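PDB 5XFT: dehydroascorbate reductase from Chlamydomonas reinhardtii, which probably catalyses the reduction of L-dehydroascorbate to L-ascorbate, converting two glutathione molecules to glutathione disulfide. Local coordinates for residues H25-A30 with C156-P160; F107-L111 with A168-K173; V4-K10 with P37-I43; K17-C21 with Y202-I207. All blocks are in the same frame, centred on the assembly; numbering follows the deposited sequence.

How the contacts relate
Contact 3 lies in the sheet of the thioredoxin-like N-terminal domain, and contact 2 lies among the helices of the C-terminal domain; their centres are about 29 Å apart, on opposite sides of the chain's centre. Contact 1, close to that centre, sets helix 22-33 of the N-terminal domain against helix 153-173 of the C-terminal domain. Helix 153-173 then continues into contact 2. Contact 4 brings residues 202-207, late in the chain, back against residues 17-21, spanning contacts 1 and 2 in sequence. Contacts 1, 3 and 4 touch one another: Leu28 packs on Met40 and Leu18. Contacts 1 and 4 thus hold together the two domains of a glutathione S-transferase fold.

Contact 1: H25-A30 with C156-P160; sequences HRVLLA and CSLAP
Pro160 supplies the apolar middle of this helix crossing, meeting His25 and Leu29, which stand one turn apart. Its CG packs on Leu29 CD1 at 3.8 Å, and its CB and CG approach the imidazole obliquely, CB lying 3.3 Å from His25 ND1. The His25 ring arrives there because CG is trans to the His25 backbone N (chi1 -162°); Leu29 CD1 lies over one face, toward the rim. One turn earlier on the partner helix, Cys156 SG lies 3.9 Å from Leu29 CB and also leans on the backbone at Ala30.

Polar contacts across the join are few. No classical hydrogen bond joins the two segments, but Arg26 CA makes a CA-H...O contact of 3.3 Å to Cys156 O. Proline has no N-H to offer the turn before it, and the helix kinks at Pro160. The Arg26 side chain continues past Cys156 until Ser157 CB lies over one face of its guanidinium, 3.7 Å from NE; NH1 is hydrogen-bonded to Ser75 at the start of helix 75-85.

His25 ND1 has its hydrogen-bond partner in the hydroxyl of Tyr202. Replacing the imidazole by the methyl of an alanine is likely to leave the Tyr202 hydroxyl without this partner and to open a gap beside Pro160 and Leu29.

The segment axes approach to 8.3 Å at 129°. With a thiol, a proline and an alanine among the buried groups, the join between the N-terminal and C-terminal domains depends here on shape and apolar packing, while the polar ends of His25 and Arg26 are tied to other parts of the chain.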
loop_
_atom_site.group_PDB
_atom_site.type_symbol
_atom_site.label_atom_id
_atom_site.label_comp_id
_atom_site.label_asym_id
_atom_site.label_seq_id
_atom_site.Cartn_x
_atom_site.Cartn_y
_atom_site.Cartn_z
ATOM N N HIS A 25 3.403 -3.331 -0.902
ATOM C CA HIS A 25 3.313 -2.160 -1.764
ATOM C C HIS A 25 3.776 -0.906 -1.032
ATOM O O HIS A 25 4.451 -0.052 -1.618
ATOM C CB HIS A 25 1.881 -1.996 -2.279
ATOM C CG HIS A 25 1.767 -1.110 -3.479
ATOM N ND1 HIS A 25 0.554 -0.752 -4.025
ATOM C CD2 HIS A 25 2.713 -0.515 -4.244
ATOM C CE1 HIS A 25 0.755 0.032 -5.070
ATOM N NE2 HIS A 25 2.056 0.193 -5.224
ATOM N N ARG A 26 3.448 -0.790 0.256
ATOM C CA ARG A 26 3.846 0.394 1.013
ATOM C C ARG A 26 5.361 0.457 1.174
ATOM O O ARG A 26 5.980 1.510 0.959
ATOM C CB ARG A 26 3.156 0.412 2.379
ATOM C CG ARG A 26 3.901 1.268 3.410
ATOM C CD ARG A 26 3.451 0.992 4.858
ATOM N NE ARG A 26 3.557 2.191 5.676
ATOM C CZ ARG A 26 3.390 2.173 6.994
ATOM N NH1 ARG A 26 3.099 1.026 7.601
ATOM N NH2 ARG A 26 3.486 3.279 7.719
ATOM N N VAL A 27 5.985 -0.668 1.530
ATOM C CA VAL A 27 7.444 -0.673 1.639
ATOM C C VAL A 27 8.094 -0.336 0.299
ATOM O O VAL A 27 9.013 0.492 0.226
ATOM C CB VAL A 27 7.928 -2.025 2.187
ATOM C CG1 VAL A 27 9.436 -2.133 2.077
ATOM C CG2 VAL A 27 7.481 -2.175 3.625
ATOM N N LEU A 28 7.612 -0.955 -0.786
ATOM C CA LEU A 28 8.166 -0.708 -2.115
ATOM C C LEU A 28 8.051 0.758 -2.509
ATOM O O LEU A 28 9.005 1.350 -3.033
ATOM C CB LEU A 28 7.455 -1.578 -3.147
ATOM C CG LEU A 28 7.553 -3.089 -2.996
ATOM C CD1 LEU A 28 6.686 -3.749 -4.030
ATOM C CD2 LEU A 28 8.983 -3.504 -3.157
ATOM N N LEU A 29 6.872 1.352 -2.299
ATOM C CA LEU A 29 6.710 2.774 -2.586
ATOM C C LEU A 29 7.644 3.618 -1.729
ATOM O O LEU A 29 8.177 4.628 -2.195
ATOM C CB LEU A 29 5.256 3.204 -2.379
ATOM C CG LEU A 29 4.228 2.726 -3.407
ATOM C CD1 LEU A 29 2.836 3.095 -3.007
ATOM C CD2 LEU A 29 4.546 3.303 -4.763
ATOM N N ALA A 30 7.866 3.213 -0.476
ATOM C CA ALA A 30 8.814 3.940 0.366
ATOM C C ALA A 30 10.220 3.912 -0.225
ATOM O O ALA A 30 10.904 4.940 -0.262
ATOM C CB ALA A 30 8.814 3.359 1.777
ATOM N N CYS A 156 2.499 6.450 0.951
ATOM C CA CYS A 156 2.970 5.074 0.881
ATOM C C CYS A 156 2.044 4.128 1.629
ATOM O O CYS A 156 1.869 2.979 1.208
ATOM C CB CYS A 156 4.392 4.975 1.434
ATOM S SG CYS A 156 5.630 5.859 0.436
ATOM N N SER A 157 1.441 4.584 2.729
ATOM C CA SER A 157 0.540 3.707 3.472
ATOM C C SER A 157 -0.861 3.660 2.862
ATOM O O SER A 157 -1.484 2.592 2.813
ATOM C CB SER A 157 0.458 4.152 4.928
ATOM O OG SER A 157 -0.498 3.373 5.626
ATOM N N LEU A 158 -1.376 4.797 2.402
ATOM C CA LEU A 158 -2.786 4.906 2.052
ATOM C C LEU A 158 -3.061 4.684 0.579
ATOM O O LEU A 158 -4.138 4.191 0.228
ATOM C CB LEU A 158 -3.332 6.282 2.445
ATOM C CG LEU A 158 -3.632 6.536 3.919
ATOM C CD1 LEU A 158 -4.330 7.874 4.067
ATOM C CD2 LEU A 158 -4.483 5.415 4.503
ATOM N N ALA A 159 -2.133 5.059 -0.296
ATOM C CA ALA A 159 -2.372 4.878 -1.725
ATOM C C ALA A 159 -2.589 3.415 -2.116
ATOM O O ALA A 159 -3.502 3.154 -2.918
ATOM C CB ALA A 159 -1.224 5.508 -2.520
ATOM N N PRO A 160 -1.829 2.432 -1.613
ATOM C CA PRO A 160 -2.178 1.037 -1.935
ATOM C C PRO A 160 -3.548 0.625 -1.424
ATOM O O PRO A 160 -4.295 -0.051 -2.147
ATOM C CB PRO A 160 -1.054 0.236 -1.263
ATOM C CG PRO A 160 0.090 1.189 -1.199
ATOM C CD PRO A 160 -0.540 2.513 -0.901
#

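Contact 2: F107-L111 with A168-K173; sequences FRAIL and ALKHFK
Leu111 and Leu169 each place CG trans to the carbonyl carbon (chi1 -84° and -76°), which carries their branches into the space between the two helices, where they cross obliquely. Leu111 is a knob in a hole made by Ala168, Leu169, Phe172 and Lys173. Its two methyls divide the work: CD1 is 3.7 Å from Ala168 CB, while CD2 touches Leu169 CD2 at 3.8 Å and Phe172 CB at 3.9 Å.

Phe107, one turn before, presents its rim. Ala168 CB and Leu169 CD2 lie at the ring's edge in its plane, and the closest approach is 3.5 Å, from CD1 to Leu169 CG. On the other flank, Ile110 CG2 meets Leu169 CD2 at 3.7 Å, the two side chains crossing at about a right angle. Leu169 is therefore touched by three residues of helix 103-112.

Leu125 of helix 118-138 packs on both Ile110 and Leu169, and Trp211 of helix 204-212 meets the Phe107 ring edge-to-face. The segment axes run nearly parallel, at 14° and 10.9 Å apart, with apolar side chains filling the interval. Such helix-on-helix packing belongs to the all-helical C-terminal domain of the glutathione S-transferase fold.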
loop_
_atom_site.group_PDB
_atom_site.type_symbol
_atom_site.label_atom_id
_atom_site.label_comp_id
_atom_site.label_asym_id
_atom_site.label_seq_id
_atom_site.Cartn_x
_atom_site.Cartn_y
_atom_site.Cartn_z
ATOM N N PHE A 107 -13.384 -1.141 4.064
ATOM C CA PHE A 107 -13.456 -1.681 2.712
ATOM C C PHE A 107 -13.415 -3.204 2.717
ATOM O O PHE A 107 -14.128 -3.861 1.940
ATOM C CB PHE A 107 -12.318 -1.073 1.888
ATOM C CG PHE A 107 -11.760 -1.982 0.856
ATOM C CD1 PHE A 107 -12.532 -2.377 -0.226
ATOM C CD2 PHE A 107 -10.447 -2.409 0.945
ATOM C CE1 PHE A 107 -12.017 -3.203 -1.181
ATOM C CE2 PHE A 107 -9.917 -3.229 -0.007
ATOM C CZ PHE A 107 -10.701 -3.631 -1.077
ATOM N N ARG A 108 -12.610 -3.782 3.599
ATOM C CA ARG A 108 -12.586 -5.229 3.728
ATOM C C ARG A 108 -13.888 -5.751 4.320
ATOM O O ARG A 108 -14.444 -6.732 3.819
ATOM C CB ARG A 108 -11.394 -5.663 4.578
ATOM C CG ARG A 108 -11.384 -7.150 4.876
ATOM C CD ARG A 108 -10.241 -7.515 5.783
ATOM N NE ARG A 108 -10.342 -6.827 7.060
ATOM C CZ ARG A 108 -9.390 -6.831 7.985
ATOM N NH1 ARG A 108 -8.253 -7.481 7.772
ATOM N NH2 ARG A 108 -9.578 -6.170 9.118
ATOM N N ALA A 109 -14.394 -5.111 5.378
ATOM C CA ALA A 109 -15.652 -5.556 5.965
ATOM C C ALA A 109 -16.788 -5.477 4.957
ATOM O O ALA A 109 -17.766 -6.226 5.056
ATOM C CB ALA A 109 -15.980 -4.726 7.207
ATOM N N ILE A 110 -16.675 -4.568 3.989
ATOM C CA ILE A 110 -17.642 -4.509 2.903
ATOM C C ILE A 110 -17.474 -5.711 1.984
ATOM O O ILE A 110 -18.454 -6.363 1.606
ATOM C CB ILE A 110 -17.494 -3.184 2.135
ATOM C CG1 ILE A 110 -17.950 -2.009 3.005
ATOM C CG2 ILE A 110 -18.253 -3.238 0.804
ATOM C CD1 ILE A 110 -17.583 -0.676 2.436
ATOM N N LEU A 111 -16.229 -6.036 1.623
ATOM C CA LEU A 111 -16.036 -7.120 0.661
ATOM C C LEU A 111 -16.402 -8.479 1.248
ATOM O O LEU A 111 -17.048 -9.290 0.576
ATOM C CB LEU A 111 -14.600 -7.143 0.145
ATOM C CG LEU A 111 -14.267 -6.211 -1.026
ATOM C CD1 LEU A 111 -12.893 -6.548 -1.602
ATOM C CD2 LEU A 111 -15.338 -6.266 -2.109
ATOM N N ALA A 168 -11.178 -3.228 -6.279
ATOM C CA ALA A 168 -11.922 -4.385 -5.802
ATOM C C ALA A 168 -13.398 -4.063 -5.626
ATOM O O ALA A 168 -14.261 -4.878 -5.976
ATOM C CB ALA A 168 -11.324 -4.884 -4.489
ATOM N N LEU A 169 -13.713 -2.885 -5.084
ATOM C CA LEU A 169 -15.118 -2.549 -4.878
ATOM C C LEU A 169 -15.842 -2.386 -6.207
ATOM O O LEU A 169 -16.981 -2.844 -6.355
ATOM C CB LEU A 169 -15.249 -1.284 -4.035
ATOM C CG LEU A 169 -15.001 -1.417 -2.532
ATOM C CD1 LEU A 169 -15.252 -0.078 -1.866
ATOM C CD2 LEU A 169 -15.864 -2.494 -1.914
ATOM N N LYS A 170 -15.192 -1.756 -7.189
ATOM C CA LYS A 170 -15.808 -1.644 -8.507
ATOM C C LYS A 170 -16.034 -3.016 -9.127
ATOM O O LYS A 170 -17.046 -3.241 -9.802
ATOM C CB LYS A 170 -14.948 -0.773 -9.419
ATOM C CG LYS A 170 -15.357 -0.791 -10.886
ATOM C CD LYS A 170 -16.764 -0.253 -11.091
ATOM C CE LYS A 170 -17.071 -0.071 -12.571
ATOM N NZ LYS A 170 -16.938 -1.341 -13.340
ATOM N N HIS A 171 -15.117 -3.957 -8.896
ATOM C CA HIS A 171 -15.246 -5.250 -9.563
ATOM C C HIS A 171 -16.281 -6.148 -8.890
ATOM O O HIS A 171 -17.092 -6.792 -9.569
ATOM C CB HIS A 171 -13.896 -5.953 -9.616
ATOM C CG HIS A 171 -13.963 -7.332 -10.188
ATOM N ND1 HIS A 171 -14.163 -8.452 -9.410
ATOM C CD2 HIS A 171 -13.869 -7.771 -11.465
ATOM C CE1 HIS A 171 -14.182 -9.524 -10.182
ATOM N NE2 HIS A 171 -14.003 -9.138 -11.432
ATOM N N PHE A 172 -16.263 -6.217 -7.562
ATOM C CA PHE A 172 -17.110 -7.151 -6.833
ATOM C C PHE A 172 -18.468 -6.581 -6.450
ATOM O O PHE A 172 -19.393 -7.356 -6.177
ATOM C CB PHE A 172 -16.400 -7.616 -5.560
ATOM C CG PHE A 172 -15.210 -8.499 -5.815
ATOM C CD1 PHE A 172 -15.380 -9.805 -6.241
ATOM C CD2 PHE A 172 -13.925 -8.028 -5.618
ATOM C CE1 PHE A 172 -14.291 -10.620 -6.470
ATOM C CE2 PHE A 172 -12.834 -8.839 -5.846
ATOM C CZ PHE A 172 -13.017 -10.137 -6.271
ATOM N N LYS A 173 -18.612 -5.257 -6.409
ATOM C CA LYS A 173 -19.831 -4.642 -5.908
ATOM C C LYS A 173 -20.400 -3.570 -6.826
ATOM O O LYS A 173 -21.468 -3.028 -6.527
ATOM C CB LYS A 173 -19.588 -4.031 -4.520
ATOM C CG LYS A 173 -19.277 -5.040 -3.423
ATOM C CD LYS A 173 -20.533 -5.758 -2.952
ATOM C CE LYS A 173 -20.371 -6.307 -1.539
ATOM N NZ LYS A 173 -19.781 -7.669 -1.523
#

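Contact 3: V4-K10 with P37-I43; sequences VTTIYVK and PYKMEYI
Val9 sits in the closely packed middle of this parallel strand pair, its CG2 lying 3.8 Å from Met40 CE and equally far from Tyr42 CD1. Ile7 extends the same face, reaching Tyr38 CB with CD1 at 3.7 Å. The chi1 of Tyr38, 61°, swings its ring toward helix 22-33, where it packs on Leu28 and its hydroxyl is hydrogen-bonded to Glu32. Five backbone hydrogen bonds stitch the strands, from Lys39 N to Thr5 O at one end to Ile43 N to Val9 O, 2.7 Å, at the other.

Strand 5-12, helix 22-33 and strand 38-43 form the beta-alpha-beta crossover of a thioredoxin-like domain, and the face bearing Ile7 and Val9 is turned to that helix.

On the second face Glu41 runs alongside Tyr8, with CB 3.5 Å from ring atom CD1 and the carboxylate and ring planes 45° apart; Thr6 CG2 lies over one face of that ring. On the solvent side, Lys39 NZ and Glu41 OE2 form a weak salt bridge of 3.3 Å. Where the strands begin, the backbone pairing loosens and a water links Thr5 N to Pro37 O, although Val4 still packs, its CG2 3.8 Å from Tyr38 C and its CG1 near the exposed Pro37.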
loop_
_atom_site.group_PDB
_atom_site.type_symbol
_atom_site.label_atom_id
_atom_site.label_comp_id
_atom_site.label_asym_id
_atom_site.label_seq_id
_atom_site.Cartn_x
_atom_site.Cartn_y
_atom_site.Cartn_z
ATOM N N VAL A 4 22.554 -4.993 -2.391
ATOM C CA VAL A 4 21.538 -4.040 -1.968
ATOM C C VAL A 4 20.550 -4.743 -1.046
ATOM O O VAL A 4 20.677 -5.940 -0.763
ATOM C CB VAL A 4 20.820 -3.420 -3.184
ATOM C CG1 VAL A 4 21.824 -2.710 -4.089
ATOM C CG2 VAL A 4 20.054 -4.489 -3.962
ATOM N N THR A 5 19.551 -4.001 -0.585
ATOM C CA THR A 5 18.539 -4.560 0.296
ATOM C C THR A 5 17.619 -5.513 -0.464
ATOM O O THR A 5 17.189 -5.226 -1.587
ATOM C CB THR A 5 17.731 -3.427 0.929
ATOM O OG1 THR A 5 18.585 -2.672 1.798
ATOM C CG2 THR A 5 16.552 -3.968 1.718
ATOM N N THR A 6 17.320 -6.655 0.155
ATOM C CA THR A 6 16.325 -7.581 -0.372
ATOM C C THR A 6 14.966 -7.304 0.265
ATOM O O THR A 6 14.860 -7.172 1.487
ATOM C CB THR A 6 16.726 -9.031 -0.101
ATOM O OG1 THR A 6 18.074 -9.237 -0.521
ATOM C CG2 THR A 6 15.807 -9.991 -0.863
ATOM N N ILE A 7 13.934 -7.242 -0.559
ATOM C CA ILE A 7 12.572 -7.035 -0.093
ATOM C C ILE A 7 11.766 -8.254 -0.523
ATOM O O ILE A 7 11.454 -8.423 -1.706
ATOM C CB ILE A 7 11.965 -5.736 -0.629
ATOM C CG1 ILE A 7 12.916 -4.571 -0.366
ATOM C CG2 ILE A 7 10.640 -5.446 0.062
ATOM C CD1 ILE A 7 12.363 -3.228 -0.834
ATOM N N TYR A 8 11.458 -9.124 0.434
ATOM C CA TYR A 8 10.590 -10.270 0.209
ATOM C C TYR A 8 9.146 -9.796 0.238
ATOM O O TYR A 8 8.675 -9.269 1.262
ATOM C CB TYR A 8 10.827 -11.344 1.261
ATOM C CG TYR A 8 12.261 -11.793 1.334
ATOM C CD1 TYR A 8 12.692 -12.917 0.649
ATOM C CD2 TYR A 8 13.186 -11.092 2.091
ATOM C CE1 TYR A 8 14.006 -13.326 0.715
ATOM C CE2 TYR A 8 14.499 -11.487 2.158
ATOM C CZ TYR A 8 14.907 -12.602 1.468
ATOM O OH TYR A 8 16.224 -13.007 1.545
ATOM N N VAL A 9 8.462 -9.977 -0.896
ATOM C CA VAL A 9 7.101 -9.515 -1.108
ATOM C C VAL A 9 6.279 -10.669 -1.662
ATOM O O VAL A 9 6.805 -11.726 -2.006
ATOM C CB VAL A 9 7.038 -8.308 -2.067
ATOM C CG1 VAL A 9 7.769 -7.115 -1.481
ATOM C CG2 VAL A 9 7.623 -8.684 -3.420
ATOM N N LYS A 10 4.965 -10.453 -1.746
ATOM C CA LYS A 10 4.085 -11.458 -2.322
ATOM C C LYS A 10 4.217 -11.431 -3.842
ATOM O O LYS A 10 4.060 -10.377 -4.470
ATOM C CB LYS A 10 2.643 -11.211 -1.896
ATOM C CG LYS A 10 1.633 -12.044 -2.678
ATOM C CD LYS A 10 0.218 -11.498 -2.560
ATOM C CE LYS A 10 -0.784 -12.423 -3.233
ATOM N NZ LYS A 10 -1.749 -13.051 -2.291
ATOM N N PRO A 37 18.069 1.810 -3.936
ATOM C CA PRO A 37 18.025 0.570 -4.714
ATOM C C PRO A 37 17.618 -0.610 -3.845
ATOM O O PRO A 37 17.877 -0.654 -2.639
ATOM C CB PRO A 37 19.462 0.421 -5.228
ATOM C CG PRO A 37 20.293 1.103 -4.181
ATOM C CD PRO A 37 19.449 2.239 -3.641
ATOM N N TYR A 38 16.969 -1.577 -4.479
ATOM C CA TYR A 38 16.512 -2.768 -3.783
ATOM C C TYR A 38 16.359 -3.883 -4.803
ATOM O O TYR A 38 16.329 -3.649 -6.014
ATOM C CB TYR A 38 15.192 -2.513 -3.056
ATOM C CG TYR A 38 14.073 -2.125 -3.996
ATOM C CD1 TYR A 38 13.848 -0.795 -4.333
ATOM C CD2 TYR A 38 13.250 -3.092 -4.557
ATOM C CE1 TYR A 38 12.835 -0.446 -5.200
ATOM C CE2 TYR A 38 12.232 -2.750 -5.420
ATOM C CZ TYR A 38 12.029 -1.429 -5.737
ATOM O OH TYR A 38 11.017 -1.098 -6.601
ATOM N N LYS A 39 16.244 -5.106 -4.292
ATOM C CA LYS A 39 15.969 -6.264 -5.123
ATOM C C LYS A 39 14.778 -7.008 -4.537
ATOM O O LYS A 39 14.773 -7.327 -3.347
ATOM C CB LYS A 39 17.191 -7.179 -5.207
ATOM C CG LYS A 39 17.219 -8.017 -6.464
ATOM C CD LYS A 39 17.306 -9.490 -6.138
ATOM C CE LYS A 39 16.830 -10.329 -7.307
ATOM N NZ LYS A 39 16.301 -11.638 -6.841
ATOM N N MET A 40 13.770 -7.275 -5.364
ATOM C CA MET A 40 12.591 -8.007 -4.926
ATOM C C MET A 40 12.823 -9.507 -4.993
ATOM O O MET A 40 13.334 -10.025 -5.988
ATOM C CB MET A 40 11.360 -7.634 -5.754
ATOM C CG MET A 40 10.773 -6.272 -5.418
ATOM S SD MET A 40 9.724 -5.599 -6.715
ATOM C CE MET A 40 8.338 -6.650 -6.516
ATOM N N GLU A 41 12.457 -10.192 -3.918
ATOM C CA GLU A 41 12.358 -11.641 -3.884
ATOM C C GLU A 41 10.893 -11.989 -3.664
ATOM O O GLU A 41 10.271 -11.485 -2.724
ATOM C CB GLU A 41 13.238 -12.218 -2.776
ATOM C CG GLU A 41 13.797 -13.592 -3.077
ATOM C CD GLU A 41 14.919 -13.545 -4.081
ATOM O OE1 GLU A 41 14.752 -14.159 -5.149
ATOM O OE2 GLU A 41 15.947 -12.888 -3.811
ATOM N N TYR A 42 10.337 -12.821 -4.540
ATOM C CA TYR A 42 8.911 -13.114 -4.523
ATOM C C TYR A 42 8.633 -14.346 -3.681
ATOM O O TYR A 42 9.268 -15.390 -3.865
ATOM C CB TYR A 42 8.384 -13.324 -5.939
ATOM C CG TYR A 42 8.609 -12.131 -6.809
ATOM C CD1 TYR A 42 7.989 -10.932 -6.523
ATOM C CD2 TYR A 42 9.460 -12.191 -7.903
ATOM C CE1 TYR A 42 8.192 -9.829 -7.306
ATOM C CE2 TYR A 42 9.673 -11.078 -8.697
ATOM C CZ TYR A 42 9.032 -9.900 -8.388
ATOM O OH TYR A 42 9.229 -8.782 -9.164
ATOM N N ILE A 43 7.689 -14.218 -2.759
ATOM C CA ILE A 43 7.213 -15.340 -1.964
ATOM C C ILE A 43 5.906 -15.815 -2.580
ATOM O O ILE A 43 4.967 -15.027 -2.763
ATOM C CB ILE A 43 7.017 -14.951 -0.492
ATOM C CG1 ILE A 43 8.309 -14.383 0.110
ATOM C CG2 ILE A 43 6.500 -16.146 0.298
ATOM C CD1 ILE A 43 9.397 -15.398 0.342
HETATM O O HOH W 1 19.410 -0.978 -0.685
#

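Contact 4: K17-C21 with Y202-I207; sequences KLLDC and YGTEAI
The ring of Tyr202 has Asp20 CA over the centre of one face, a CH-pi contact of 3.6 Å to the centroid and 11° from the normal. At its edge stand Leu18 CD2, across the contact, and Ile207 CG1, from its own segment. Leu19 O approaches the ring obliquely, 3.1 Å from Tyr202 CD2. Tyr202 chi1 is 34°, away from a staggered value, bringing the ring against the backbone of Leu19 and Asp20. A leucine in its place would probably leave Asp20 CA without the aromatic face beneath it and His25 ND1 without the hydroxyl it bonds.

Residues 17-21 lead from strand 17-18 to Cys21, the N-cap of helix 22-33, whose side chain caps a backbone N there. With Cys24 this is consistent with a CxxC motif at a helix start, as in thioredoxins. Asp20, just before it, is held by Tyr202 and Ala206, from far along the chain.

The buried Asp20 side chain lies against the first turn of helix 204-212, with CB 4.1 Å from Ala206 CB. Carboxylate carbon CG is 3.3 Å from Ala206 O, with no hydrogen bond between the groups: this is packing, not polar bonding. A long, weak ion pair links OD1 to Lys10. Leu19 CD2 meets Ala206 CB at 4.3 Å. Beyond Gly203, the N-cap of that helix, Thr204 OG1 donates a 2.8 Å hydrogen bond to Glu205 OE1.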
loop_
_atom_site.group_PDB
_atom_site.type_symbol
_atom_site.label_atom_id
_atom_site.label_comp_id
_atom_site.label_asym_id
_atom_site.label_seq_id
_atom_site.Cartn_x
_atom_site.Cartn_y
_atom_site.Cartn_z
ATOM N N LYS A 17 6.948 -12.124 -11.182
ATOM C CA LYS A 17 5.793 -11.239 -11.231
ATOM C C LYS A 17 5.394 -10.803 -9.826
ATOM O O LYS A 17 5.117 -11.645 -8.962
ATOM C CB LYS A 17 4.614 -11.932 -11.923
ATOM C CG LYS A 17 3.413 -11.038 -12.118
ATOM C CD LYS A 17 2.210 -11.834 -12.579
ATOM C CE LYS A 17 1.007 -10.928 -12.779
ATOM N NZ LYS A 17 -0.214 -11.707 -13.127
ATOM N N LEU A 18 5.353 -9.486 -9.612
ATOM C CA LEU A 18 4.906 -8.911 -8.350
ATOM C C LEU A 18 3.398 -9.048 -8.212
ATOM O O LEU A 18 2.656 -8.864 -9.180
ATOM C CB LEU A 18 5.312 -7.433 -8.266
ATOM C CG LEU A 18 4.729 -6.573 -7.136
ATOM C CD1 LEU A 18 5.132 -7.114 -5.753
ATOM C CD2 LEU A 18 5.156 -5.113 -7.273
ATOM N N LEU A 19 2.941 -9.374 -7.001
ATOM C CA LEU A 19 1.511 -9.453 -6.750
ATOM C C LEU A 19 1.062 -8.280 -5.868
ATOM O O LEU A 19 1.742 -7.245 -5.798
ATOM C CB LEU A 19 1.168 -10.829 -6.175
ATOM C CG LEU A 19 1.265 -11.953 -7.229
ATOM C CD1 LEU A 19 0.736 -13.282 -6.704
ATOM C CD2 LEU A 19 0.577 -11.565 -8.551
ATOM N N ASP A 20 -0.071 -8.447 -5.184
ATOM C CA ASP A 20 -0.945 -7.328 -4.843
ATOM C C ASP A 20 -0.906 -6.882 -3.380
ATOM O O ASP A 20 -1.712 -6.023 -3.001
ATOM C CB ASP A 20 -2.386 -7.687 -5.203
ATOM C CG ASP A 20 -2.883 -8.895 -4.435
ATOM O OD1 ASP A 20 -2.192 -9.936 -4.464
ATOM O OD2 ASP A 20 -3.935 -8.797 -3.766
ATOM N N CYS A 21 -0.020 -7.424 -2.550
ATOM C CA CYS A 21 -0.068 -7.109 -1.121
ATOM C C CYS A 21 0.112 -5.614 -0.880
ATOM O O CYS A 21 1.136 -5.047 -1.287
ATOM C CB CYS A 21 0.995 -7.876 -0.347
ATOM S SG CYS A 21 1.035 -7.434 1.411
ATOM N N TYR A 202 1.313 -3.475 -9.651
ATOM C CA TYR A 202 1.030 -4.876 -9.944
ATOM C C TYR A 202 -0.208 -5.064 -10.818
ATOM O O TYR A 202 -0.360 -6.130 -11.424
ATOM C CB TYR A 202 0.877 -5.670 -8.641
ATOM C CG TYR A 202 0.256 -4.885 -7.508
ATOM C CD1 TYR A 202 -1.123 -4.761 -7.399
ATOM C CD2 TYR A 202 1.049 -4.268 -6.547
ATOM C CE1 TYR A 202 -1.698 -4.042 -6.362
ATOM C CE2 TYR A 202 0.485 -3.553 -5.506
ATOM C CZ TYR A 202 -0.891 -3.442 -5.420
ATOM O OH TYR A 202 -1.467 -2.727 -4.393
ATOM N N GLY A 203 -1.093 -4.074 -10.895
ATOM C CA GLY A 203 -2.219 -4.149 -11.803
ATOM C C GLY A 203 -3.505 -4.591 -11.117
ATOM O O GLY A 203 -3.509 -5.135 -10.010
ATOM N N THR A 204 -4.627 -4.368 -11.817
ATOM C CA THR A 204 -5.938 -4.573 -11.201
ATOM C C THR A 204 -6.317 -6.046 -11.125
ATOM O O THR A 204 -7.017 -6.450 -10.188
ATOM C CB THR A 204 -7.021 -3.796 -11.955
ATOM O OG1 THR A 204 -7.266 -4.407 -13.226
ATOM C CG2 THR A 204 -6.600 -2.343 -12.162
ATOM N N GLU A 205 -5.877 -6.865 -12.081
ATOM C CA GLU A 205 -6.193 -8.286 -11.999
ATOM C C GLU A 205 -5.487 -8.926 -10.823
ATOM O O GLU A 205 -6.025 -9.841 -10.200
ATOM C CB GLU A 205 -5.816 -9.032 -13.280
ATOM C CG GLU A 205 -6.132 -8.326 -14.591
ATOM C CD GLU A 205 -5.225 -7.131 -14.857
ATOM O OE1 GLU A 205 -5.757 -6.010 -14.929
ATOM O OE2 GLU A 205 -3.994 -7.314 -14.994
ATOM N N ALA A 206 -4.260 -8.491 -10.527
ATOM C CA ALA A 206 -3.595 -8.987 -9.329
ATOM C C ALA A 206 -4.443 -8.710 -8.094
ATOM O O ALA A 206 -4.593 -9.579 -7.227
ATOM C CB ALA A 206 -2.205 -8.362 -9.197
ATOM N N ILE A 207 -5.035 -7.513 -8.017
ATOM C CA ILE A 207 -5.915 -7.178 -6.899
ATOM C C ILE A 207 -7.138 -8.089 -6.888
ATOM O O ILE A 207 -7.510 -8.657 -5.850
ATOM C CB ILE A 207 -6.325 -5.695 -6.971
ATOM C CG1 ILE A 207 -5.084 -4.801 -7.062
ATOM C CG2 ILE A 207 -7.188 -5.323 -5.775
ATOM C CD1 ILE A 207 -5.401 -3.316 -7.260
#